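Side-chain contact in PHOX (Pseudomonas fluorescens, PDB 4A9V), which is an alkaline phosphatase with a beta-propeller fold, removing phosphate from phosphomonoesters, probably with a cofactor of iron and calcium: residues A276-D281 with V286-D291. Sequence-based numbering, arbitrary orientation.
Sequences ALAETD and VVYMGD. With LI (lithium ion), chain C.
A276 and A278 each exchange a pair of backbone hydrogen bonds with Y288 and V286 respectively, pairing strands 276-279 and 284-290 as an antiparallel beta hairpin of the PhoX propeller. The bond from A276 N to Y288 O, 2.9 Å, is nearly straight and lies in the carbonyl plane. At the other end V286 N meets A278 O from above that carbonyl's plane, 51° out of it and off the lone pairs. Between them, L277 and V287 form the non-hydrogen-bonded pair.

A276, A278, V286 and Y288 share one face of the sheet. A278 CB lies 4.1 Å from V286 CB and 4.2 Å from Y288 CE2, meeting the ring obliquely, while V286 CG1 sits over one ring face, offset toward the rim. Strand 386-391 adds I389 and V391 against the tyrosine; W432 meets it edge-to-face, and Y288 OH hydrogen-bonds H439 ND1. On the face of L277 and V287, the two side chains run side by side, L277 CD1 4.1 Å from V287 CG2.

E279 points away from the partner strand, its extended side chain putting the carboxylate beside a modelled lithium ion whose position, too close to E279 CD, is doubtful; E279 OE2 also bonds H309. Past the strand, with chi1 at 69°, T280 OG1 sits between the backbone N and carbonyl carbon, and it bonds D282 OD1 in the turn and the R284 backbone N, where the second strand starts. The same residue turns its methyl to the valine: T280 CG2 meets V286 CG2 at 3.5 Å.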
# COMPACT_ATOMS: atom_id res chain seq x y z
N ALA A 276 -3.21 5.70 6.91
CA ALA A 276 -3.20 5.29 8.31
C ALA A 276 -4.11 6.19 9.13
O ALA A 276 -3.88 7.39 9.23
CB ALA A 276 -1.78 5.36 8.86
N LEU A 277 -5.16 5.61 9.71
CA LEU A 277 -6.15 6.38 10.46
C LEU A 277 -5.70 6.65 11.88
O LEU A 277 -5.24 5.76 12.59
CB LEU A 277 -7.49 5.63 10.48
CG LEU A 277 -8.48 6.00 9.38
CD1 LEU A 277 -9.07 7.39 9.59
CD2 LEU A 277 -7.87 5.87 8.00
N ALA A 278 -6.00 7.86 12.35
CA ALA A 278 -5.88 8.23 13.74
C ALA A 278 -6.98 9.25 14.03
O ALA A 278 -7.82 9.54 13.17
CB ALA A 278 -4.50 8.82 14.01
N GLU A 279 -6.96 9.81 15.23
CA GLU A 279 -8.00 10.74 15.64
C GLU A 279 -7.34 11.81 16.49
O GLU A 279 -6.50 11.51 17.33
CB GLU A 279 -9.07 9.99 16.45
CG GLU A 279 -10.30 10.79 16.83
CD GLU A 279 -11.41 9.96 17.48
OE1 GLU A 279 -11.29 8.73 17.61
OE2 GLU A 279 -12.48 10.54 17.78
N THR A 280 -7.70 13.07 16.25
CA THR A 280 -7.24 14.16 17.11
C THR A 280 -7.86 14.04 18.51
O THR A 280 -8.87 13.35 18.70
CB THR A 280 -7.60 15.54 16.54
OG1 THR A 280 -9.01 15.71 16.62
CG2 THR A 280 -7.12 15.70 15.11
N ASP A 281 -7.30 14.75 19.47
CA ASP A 281 -7.87 14.74 20.81
C ASP A 281 -9.31 15.28 20.80
O ASP A 281 -10.14 14.82 21.57
CB ASP A 281 -7.02 15.57 21.76
CG ASP A 281 -5.74 14.86 22.18
OD1 ASP A 281 -5.44 13.75 21.68
OD2 ASP A 281 -5.04 15.40 23.06
N VAL A 286 -7.81 11.75 11.25
CA VAL A 286 -6.48 12.01 10.73
C VAL A 286 -6.08 10.83 9.84
O VAL A 286 -6.31 9.68 10.19
CB VAL A 286 -5.47 12.17 11.89
CG1 VAL A 286 -4.05 12.38 11.37
CG2 VAL A 286 -5.89 13.31 12.81
N VAL A 287 -5.53 11.15 8.68
CA VAL A 287 -5.06 10.13 7.75
C VAL A 287 -3.62 10.44 7.34
O VAL A 287 -3.37 11.44 6.67
CB VAL A 287 -5.95 10.05 6.49
CG1 VAL A 287 -5.53 8.85 5.65
CG2 VAL A 287 -7.43 10.00 6.85
N TYR A 288 -2.67 9.63 7.79
CA TYR A 288 -1.27 9.78 7.38
C TYR A 288 -1.03 8.98 6.09
O TYR A 288 -1.52 7.86 5.96
CB TYR A 288 -0.32 9.28 8.47
CG TYR A 288 -0.36 10.07 9.76
CD1 TYR A 288 0.30 11.27 9.87
CD2 TYR A 288 -0.99 9.55 10.89
CE1 TYR A 288 0.31 11.97 11.07
CE2 TYR A 288 -0.99 10.25 12.09
CZ TYR A 288 -0.32 11.45 12.18
OH TYR A 288 -0.29 12.16 13.36
N MET A 289 -0.28 9.55 5.16
CA MET A 289 -0.16 9.01 3.81
C MET A 289 1.25 9.20 3.26
O MET A 289 1.74 10.32 3.17
CB MET A 289 -1.13 9.72 2.87
CG MET A 289 -2.59 9.45 3.19
SD MET A 289 -3.72 10.42 2.17
CE MET A 289 -3.48 12.05 2.87
N GLY A 290 1.82 8.13 2.69
CA GLY A 290 3.09 8.21 1.99
C GLY A 290 2.90 8.25 0.48
O GLY A 290 1.94 7.68 -0.05
N ASP A 291 3.83 8.92 -0.20
CA ASP A 291 3.93 8.96 -1.66
C ASP A 291 5.17 8.17 -2.08
O ASP A 291 6.29 8.61 -1.84
CB ASP A 291 4.07 10.43 -2.10
CG ASP A 291 4.07 10.62 -3.59
OD1 ASP A 291 3.83 9.66 -4.35
OD2 ASP A 291 4.26 11.79 -4.02
LI LI C . -11.00 9.96 19.03
O HOH W 1 -9.12 11.07 20.37
O HOH W 2 -12.98 9.62 20.52